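PDB 6GCV: chemotaxis transducer, which probably senses nitrate for chemotaxis in Pseudomonas aeruginosa, binding the anion directly with its helical PilJ-type ligand-binding domain. Local coordinates for residues A24-A35 with S119-V130; R36-G44 with Q102-L112. One frame throughout, in Å; residues are numbered along the deposited sequence.

Contact 1 (A24-A35 with S119-V130); sequences AGAQRMLSQKMA and STELLGELNNLV. With NO3 (nitrate ion), chain D.
R28 lays its aliphatic stem over L126 and N127, a knob in the hole formed by L123, L126, N127 and V130, where two nearly antiparallel helices have axes 8.7 Å apart. Its CB meets L123 CD1 at 3.7 Å. The chain bends at chi3 (-64°), turning NE back to the nitrate while NH1 faces N127. R28 NH2 gives O1 of the nitrate a straight bond of 2.9 Å (179°), NE reaches O3 at a more bent angle, and NH1 donates 2.9 Å to N127 OD1, which lies in the guanidinium plane. V130 CG1 lies over one face of that group. NH1 also bonds N22 of the second subunit, whose own R28 grips the same nitrate. The backbone comes right up to the anion, G25 O lying 2.8 Å from the nitrate N. L126 CD1 wedges against S31 CB at 3.9 Å and Q27 O. Q32 NE2 donates to S31 OG in a straight line and to S119 OG at 3.1 Å, well out of the amide plane; Y96 also bonds S119 OG, and R36 of the second subunit bonds Q32 OE1. Nitrate bound between paired arginines at the dimer interface is consistent with a receptor that senses this anion.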
# COMPACT_ATOMS: atom_id res chain seq x y z
N ALA A 24 2.59 8.65 -6.14
CA ALA A 24 1.14 8.48 -6.14
C ALA A 24 0.76 7.02 -5.76
O ALA A 24 -0.16 6.79 -4.98
CB ALA A 24 0.57 8.88 -7.49
N GLY A 25 1.44 6.04 -6.35
CA GLY A 25 1.15 4.67 -6.00
C GLY A 25 1.39 4.38 -4.53
O GLY A 25 0.56 3.69 -3.89
N ALA A 26 2.47 4.91 -3.98
CA ALA A 26 2.78 4.67 -2.58
C ALA A 26 1.70 5.22 -1.64
O ALA A 26 1.57 4.72 -0.53
CB ALA A 26 4.16 5.21 -2.22
N GLN A 27 0.93 6.21 -2.08
CA GLN A 27 -0.19 6.68 -1.26
C GLN A 27 -1.14 5.53 -0.94
O GLN A 27 -1.75 5.47 0.13
CB GLN A 27 -0.97 7.79 -1.95
CG GLN A 27 -0.23 9.08 -2.24
CD GLN A 27 0.21 9.78 -0.98
OE1 GLN A 27 1.11 9.31 -0.26
NE2 GLN A 27 -0.41 10.95 -0.70
N ARG A 28 -1.36 4.66 -1.92
CA ARG A 28 -2.22 3.50 -1.74
C ARG A 28 -1.73 2.66 -0.56
O ARG A 28 -2.48 2.33 0.37
CB ARG A 28 -2.26 2.62 -2.99
CG ARG A 28 -2.74 3.34 -4.26
CD ARG A 28 -2.77 2.41 -5.47
NE ARG A 28 -1.42 1.96 -5.81
CZ ARG A 28 -1.11 1.39 -6.99
NH1 ARG A 28 -2.03 1.28 -7.93
NH2 ARG A 28 0.13 0.99 -7.23
N MET A 29 -0.45 2.36 -0.58
CA MET A 29 0.16 1.60 0.51
C MET A 29 0.05 2.34 1.84
O MET A 29 -0.30 1.72 2.86
CB MET A 29 1.62 1.32 0.17
CG MET A 29 2.39 0.55 1.22
SD MET A 29 3.01 1.59 2.58
CE MET A 29 4.25 2.51 1.73
N LEU A 30 0.36 3.65 1.82
CA LEU A 30 0.38 4.36 3.09
C LEU A 30 -1.00 4.35 3.75
O LEU A 30 -1.10 4.25 4.98
CB LEU A 30 0.90 5.78 2.90
CG LEU A 30 2.39 5.88 2.53
CD1 LEU A 30 2.72 7.26 2.04
CD2 LEU A 30 3.30 5.50 3.67
N SER A 31 -2.05 4.48 2.95
CA SER A 31 -3.39 4.44 3.51
C SER A 31 -3.65 3.17 4.31
O SER A 31 -4.40 3.20 5.28
CB SER A 31 -4.44 4.64 2.40
OG SER A 31 -4.65 3.47 1.61
N GLN A 32 -3.08 2.07 3.85
CA GLN A 32 -3.26 0.79 4.51
C GLN A 32 -2.32 0.61 5.72
O GLN A 32 -2.73 0.09 6.76
CB GLN A 32 -3.11 -0.34 3.49
CG GLN A 32 -4.05 -0.20 2.32
CD GLN A 32 -5.47 -0.15 2.76
OE1 GLN A 32 -5.99 -1.18 3.20
NE2 GLN A 32 -6.10 1.03 2.70
N LYS A 33 -1.08 1.05 5.55
CA LYS A 33 -0.12 1.02 6.66
C LYS A 33 -0.62 1.78 7.87
O LYS A 33 -0.51 1.31 9.01
CB LYS A 33 1.25 1.53 6.18
CG LYS A 33 2.36 1.45 7.22
CD LYS A 33 3.71 1.74 6.59
CE LYS A 33 4.85 1.53 7.57
NZ LYS A 33 5.06 2.76 8.37
N MET A 34 -1.16 2.97 7.63
CA MET A 34 -1.64 3.76 8.74
C MET A 34 -2.82 3.08 9.44
O MET A 34 -2.96 3.15 10.67
CB MET A 34 -1.91 5.22 8.36
CG MET A 34 -2.97 5.40 7.35
SD MET A 34 -3.10 7.11 6.79
CE MET A 34 -1.69 7.50 5.77
N ALA A 35 -3.67 2.41 8.67
CA ALA A 35 -4.78 1.69 9.29
C ALA A 35 -4.25 0.56 10.19
O ALA A 35 -4.73 0.37 11.31
CB ALA A 35 -5.71 1.13 8.25
N SER A 119 -11.51 2.99 4.78
CA SER A 119 -10.16 2.67 4.32
C SER A 119 -10.18 2.13 2.89
O SER A 119 -9.37 2.53 2.04
CB SER A 119 -9.52 1.64 5.26
OG SER A 119 -8.13 1.46 4.96
N THR A 120 -11.13 1.25 2.63
CA THR A 120 -11.28 0.66 1.30
C THR A 120 -11.70 1.71 0.27
O THR A 120 -11.23 1.71 -0.87
CB THR A 120 -12.26 -0.51 1.38
OG1 THR A 120 -11.63 -1.52 2.18
CG2 THR A 120 -12.66 -1.04 -0.02
N GLU A 121 -12.59 2.62 0.67
CA GLU A 121 -13.01 3.69 -0.20
C GLU A 121 -11.86 4.59 -0.57
O GLU A 121 -11.67 4.93 -1.75
CB GLU A 121 -14.16 4.50 0.45
CG GLU A 121 -14.61 5.69 -0.36
CD GLU A 121 -15.72 6.48 0.29
OE1 GLU A 121 -16.42 5.95 1.18
OE2 GLU A 121 -15.93 7.64 -0.14
N LEU A 122 -11.09 5.01 0.43
CA LEU A 122 -9.93 5.86 0.15
C LEU A 122 -8.95 5.16 -0.78
O LEU A 122 -8.44 5.74 -1.74
CB LEU A 122 -9.24 6.32 1.43
CG LEU A 122 -7.96 7.12 1.24
CD1 LEU A 122 -8.23 8.39 0.49
CD2 LEU A 122 -7.30 7.45 2.57
N LEU A 123 -8.66 3.89 -0.47
CA LEU A 123 -7.76 3.10 -1.31
C LEU A 123 -8.23 3.10 -2.77
O LEU A 123 -7.42 3.33 -3.69
CB LEU A 123 -7.68 1.67 -0.75
CG LEU A 123 -6.89 0.69 -1.59
CD1 LEU A 123 -5.47 1.11 -1.80
CD2 LEU A 123 -6.97 -0.69 -0.96
N GLY A 124 -9.53 2.91 -2.96
CA GLY A 124 -10.09 2.90 -4.32
C GLY A 124 -9.88 4.22 -5.04
O GLY A 124 -9.58 4.25 -6.23
N GLU A 125 -10.10 5.32 -4.32
CA GLU A 125 -9.93 6.64 -4.93
C GLU A 125 -8.49 6.98 -5.19
O GLU A 125 -8.19 7.66 -6.18
CB GLU A 125 -10.62 7.72 -4.12
CG GLU A 125 -12.13 7.47 -4.01
CD GLU A 125 -12.88 7.48 -5.33
OE1 GLU A 125 -12.40 8.03 -6.34
OE2 GLU A 125 -14.00 6.94 -5.36
N LEU A 126 -7.58 6.48 -4.36
CA LEU A 126 -6.17 6.64 -4.63
C LEU A 126 -5.76 5.83 -5.85
O LEU A 126 -4.94 6.26 -6.65
CB LEU A 126 -5.33 6.24 -3.41
CG LEU A 126 -5.44 7.18 -2.23
CD1 LEU A 126 -4.90 6.53 -0.96
CD2 LEU A 126 -4.77 8.51 -2.52
N ASN A 127 -6.29 4.62 -5.96
CA ASN A 127 -6.02 3.84 -7.15
C ASN A 127 -6.56 4.55 -8.39
O ASN A 127 -5.92 4.54 -9.45
CB ASN A 127 -6.63 2.46 -7.02
CG ASN A 127 -6.11 1.53 -8.04
OD1 ASN A 127 -4.90 1.40 -8.22
ND2 ASN A 127 -7.01 0.86 -8.70
N ASN A 128 -7.75 5.15 -8.29
CA ASN A 128 -8.29 5.89 -9.41
C ASN A 128 -7.38 7.08 -9.79
O ASN A 128 -7.21 7.40 -10.96
CB ASN A 128 -9.71 6.39 -9.14
CG ASN A 128 -10.72 5.27 -9.04
OD1 ASN A 128 -10.48 4.15 -9.52
ND2 ASN A 128 -11.88 5.55 -8.41
N LEU A 129 -6.81 7.75 -8.80
CA LEU A 129 -5.86 8.83 -9.05
C LEU A 129 -4.66 8.34 -9.83
O LEU A 129 -4.27 8.95 -10.84
CB LEU A 129 -5.44 9.52 -7.75
CG LEU A 129 -4.38 10.62 -7.88
CD1 LEU A 129 -4.86 11.77 -8.74
CD2 LEU A 129 -3.92 11.12 -6.52
N VAL A 130 -4.08 7.23 -9.38
CA VAL A 130 -2.95 6.62 -10.09
C VAL A 130 -3.33 6.32 -11.54
O VAL A 130 -2.59 6.61 -12.47
CB VAL A 130 -2.47 5.32 -9.38
CG1 VAL A 130 -1.46 4.55 -10.24
CG2 VAL A 130 -1.87 5.67 -8.04
N NO3 D . 1.72 1.10 -4.14
O1 NO3 D . 2.22 1.40 -5.23
O2 NO3 D . 2.43 1.12 -3.06
O3 NO3 D . 0.51 0.73 -3.97

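Contact 2 (R36-G44 with Q102-L112); sequences REALQLRLG and QVAQPASQVDL. With NA (sodium ion), chain E; ACT (acetate ion), chain G.
R42 reaches into the loop 104-111, its chain extended to NE with CG anti to the backbone N (chi1 -166°), and its guanidinium is packed on both faces. V110 CG2 sits 3.5 Å above the centre of one face; P106 O lies over the opposite face, offset toward the rim. R42 NH1 and NH2 hold S108 end-on, NH1 at OG (3.0 Å), NH2 at O (2.9 Å); NH1 also donates to V103 O (3.0 Å, 165°). All three acceptors lie near the guanidinium plane, though the nitrogens stand above the V103 and S108 carbonyl planes; together they fix the group's rotation and pin a type I turn, Q105 to S108. Next to it small apolar groups meet: L41 CB on A104 CB at 3.9 Å and L39 CD2 on V103 CG1. A104 CA makes a CA-H...O contact with A38 O. The outer side is looser: P106 is exposed, and a water donates to R42 O and P106 O beside a Schellman motif at G44. E37 O helps bind a sodium ion. L41 and A104 also pack on L51 of helix 48-67, L39 and V103 on F115 of helix 112-137, at one end of the four-helix bundle.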
# COMPACT_ATOMS: atom_id res chain seq x y z
N ARG A 36 -3.29 -0.20 9.69
CA ARG A 36 -2.75 -1.23 10.53
C ARG A 36 -2.10 -0.69 11.80
O ARG A 36 -2.27 -1.25 12.87
CB ARG A 36 -1.98 -2.25 9.75
CG ARG A 36 -0.74 -1.90 9.12
CD ARG A 36 0.47 -2.33 9.93
NE ARG A 36 1.67 -2.14 9.15
CZ ARG A 36 2.91 -2.08 9.61
NH1 ARG A 36 3.14 -1.86 10.89
NH2 ARG A 36 3.90 -1.98 8.69
N GLU A 37 -1.37 0.41 11.67
CA GLU A 37 -0.75 1.01 12.85
C GLU A 37 -1.82 1.49 13.86
O GLU A 37 -1.61 1.35 15.09
CB GLU A 37 0.15 2.16 12.41
CG GLU A 37 1.39 1.68 11.71
CD GLU A 37 2.17 2.74 10.97
OE1 GLU A 37 1.58 3.76 10.59
OE2 GLU A 37 3.40 2.54 10.70
N ALA A 38 -2.89 2.11 13.36
CA ALA A 38 -3.95 2.57 14.27
C ALA A 38 -4.64 1.42 14.97
O ALA A 38 -4.96 1.50 16.16
CB ALA A 38 -4.93 3.42 13.50
N LEU A 39 -4.90 0.33 14.22
CA LEU A 39 -5.53 -0.84 14.83
C LEU A 39 -4.61 -1.49 15.88
O LEU A 39 -5.08 -1.96 16.93
CB LEU A 39 -5.92 -1.86 13.76
CG LEU A 39 -7.04 -1.37 12.82
CD1 LEU A 39 -7.06 -2.26 11.58
CD2 LEU A 39 -8.38 -1.37 13.48
N GLN A 40 -3.32 -1.50 15.63
CA GLN A 40 -2.39 -2.03 16.60
C GLN A 40 -2.35 -1.18 17.91
O GLN A 40 -2.26 -1.71 19.01
CB GLN A 40 -1.02 -2.18 15.99
CG GLN A 40 -0.08 -2.99 16.86
CD GLN A 40 1.09 -3.53 16.07
OE1 GLN A 40 0.97 -3.82 14.88
NE2 GLN A 40 2.23 -3.67 16.73
N LEU A 41 -2.43 0.13 17.73
CA LEU A 41 -2.61 1.04 18.87
C LEU A 41 -3.92 0.73 19.59
O LEU A 41 -3.95 0.72 20.85
CB LEU A 41 -2.56 2.50 18.41
CG LEU A 41 -1.14 3.01 18.11
CD1 LEU A 41 -1.10 4.19 17.17
CD2 LEU A 41 -0.42 3.38 19.43
N ARG A 42 -4.99 0.46 18.87
CA ARG A 42 -6.23 0.13 19.56
C ARG A 42 -6.10 -1.10 20.45
O ARG A 42 -6.71 -1.18 21.52
CB ARG A 42 -7.37 -0.04 18.56
CG ARG A 42 -8.73 -0.05 19.23
CD ARG A 42 -9.88 0.08 18.25
NE ARG A 42 -11.14 0.26 18.91
CZ ARG A 42 -11.52 1.39 19.52
NH1 ARG A 42 -10.80 2.48 19.38
NH2 ARG A 42 -12.66 1.41 20.17
N LEU A 43 -5.27 -2.03 20.01
CA LEU A 43 -4.96 -3.26 20.73
C LEU A 43 -3.94 -3.09 21.85
O LEU A 43 -3.67 -4.02 22.57
CB LEU A 43 -4.46 -4.33 19.73
CG LEU A 43 -5.57 -4.92 18.85
CD1 LEU A 43 -4.99 -5.49 17.55
CD2 LEU A 43 -6.33 -5.99 19.61
N GLY A 44 -3.38 -1.89 22.02
CA GLY A 44 -2.43 -1.62 23.12
C GLY A 44 -1.03 -2.09 22.85
O GLY A 44 -0.23 -2.17 23.80
N GLN A 102 -9.20 8.45 16.21
CA GLN A 102 -10.15 7.83 17.13
C GLN A 102 -9.88 6.32 17.30
O GLN A 102 -9.87 5.82 18.42
CB GLN A 102 -11.57 8.03 16.65
CG GLN A 102 -11.99 9.49 16.66
CD GLN A 102 -11.85 10.12 18.03
OE1 GLN A 102 -11.20 11.16 18.19
NE2 GLN A 102 -12.47 9.51 19.02
N VAL A 103 -9.65 5.62 16.20
CA VAL A 103 -9.36 4.19 16.25
C VAL A 103 -8.19 3.91 17.13
O VAL A 103 -8.19 2.95 17.91
CB VAL A 103 -9.15 3.63 14.84
CG1 VAL A 103 -8.56 2.21 14.87
CG2 VAL A 103 -10.48 3.65 14.08
N ALA A 104 -7.15 4.73 17.03
CA ALA A 104 -5.91 4.51 17.74
C ALA A 104 -6.00 4.67 19.27
O ALA A 104 -5.05 4.33 19.97
CB ALA A 104 -4.84 5.43 17.18
N GLN A 105 -7.10 5.24 19.76
CA GLN A 105 -7.32 5.43 21.19
C GLN A 105 -8.08 4.22 21.75
O GLN A 105 -9.24 4.02 21.42
CB GLN A 105 -8.14 6.69 21.43
CG GLN A 105 -7.45 7.97 21.04
CD GLN A 105 -8.35 9.16 21.18
OE1 GLN A 105 -8.89 9.40 22.24
NE2 GLN A 105 -8.46 9.93 20.15
N PRO A 106 -7.43 3.40 22.60
CA PRO A 106 -8.09 2.17 23.03
C PRO A 106 -9.45 2.33 23.65
O PRO A 106 -10.26 1.43 23.56
CB PRO A 106 -7.08 1.54 23.98
CG PRO A 106 -5.76 2.03 23.45
CD PRO A 106 -6.04 3.46 23.06
N ALA A 107 -9.66 3.44 24.36
CA ALA A 107 -10.89 3.65 25.13
C ALA A 107 -11.94 4.45 24.40
O ALA A 107 -12.95 4.81 24.99
CB ALA A 107 -10.58 4.29 26.48
N SER A 108 -11.73 4.74 23.11
CA SER A 108 -12.73 5.51 22.36
C SER A 108 -13.91 4.69 21.88
O SER A 108 -13.87 3.45 21.88
CB SER A 108 -12.07 6.19 21.18
OG SER A 108 -11.79 5.19 20.20
N GLN A 109 -14.95 5.38 21.46
CA GLN A 109 -16.09 4.78 20.79
C GLN A 109 -15.92 4.96 19.30
O GLN A 109 -15.80 6.10 18.83
CB GLN A 109 -17.39 5.46 21.22
CG GLN A 109 -17.60 5.42 22.72
CD GLN A 109 -17.65 4.03 23.32
OE1 GLN A 109 -18.21 3.11 22.72
NE2 GLN A 109 -17.06 3.85 24.49
N VAL A 110 -15.91 3.87 18.54
CA VAL A 110 -15.76 3.95 17.09
C VAL A 110 -16.59 2.87 16.44
O VAL A 110 -17.02 1.91 17.09
CB VAL A 110 -14.31 3.77 16.61
CG1 VAL A 110 -13.40 4.83 17.18
CG2 VAL A 110 -13.80 2.41 17.01
N ASP A 111 -16.80 3.01 15.14
CA ASP A 111 -17.45 1.98 14.32
C ASP A 111 -16.37 1.33 13.46
O ASP A 111 -15.95 1.92 12.46
CB ASP A 111 -18.52 2.64 13.45
CG ASP A 111 -19.18 1.67 12.49
OD1 ASP A 111 -18.80 0.49 12.43
OD2 ASP A 111 -20.11 2.14 11.78
N LEU A 112 -15.87 0.17 13.88
CA LEU A 112 -14.73 -0.41 13.18
C LEU A 112 -15.08 -0.90 11.77
O LEU A 112 -14.24 -0.85 10.90
CB LEU A 112 -14.12 -1.57 13.99
CG LEU A 112 -13.36 -1.15 15.24
CD1 LEU A 112 -12.95 -2.38 16.01
CD2 LEU A 112 -12.15 -0.29 14.88
NA NA E . 1.22 1.23 15.88
C ACT G . 5.78 0.40 11.79
O ACT G . 6.19 -0.79 11.92
OXT ACT G . 4.55 0.70 12.00
CH3 ACT G . 6.65 1.44 11.16
O HOH W 1 -9.28 -1.04 22.91
O HOH W 2 3.32 0.07 14.41

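How the contacts relate
From the N terminus, helix 18-42, with the turn that follows it, supplies the first half of both contacts: residues 24-35 for contact 1, then directly 36-44 for contact 2. The chain leaves through helix 48-67 and helix 80-103, and contact 2 closes this shorter loop when 102-112 meets the end of the first helix. The chain then enters helix 112-137, whose residues 119-130 close the longer loop as contact 1, so contact 2 lies within it. The centres of the two contacts are about 20 Å apart. Contact 1 joins the first and last helices near the middle of the bundle, whereas contact 2 ties the bundle's end to the connection between the third and fourth helices. Both reach the second subunit.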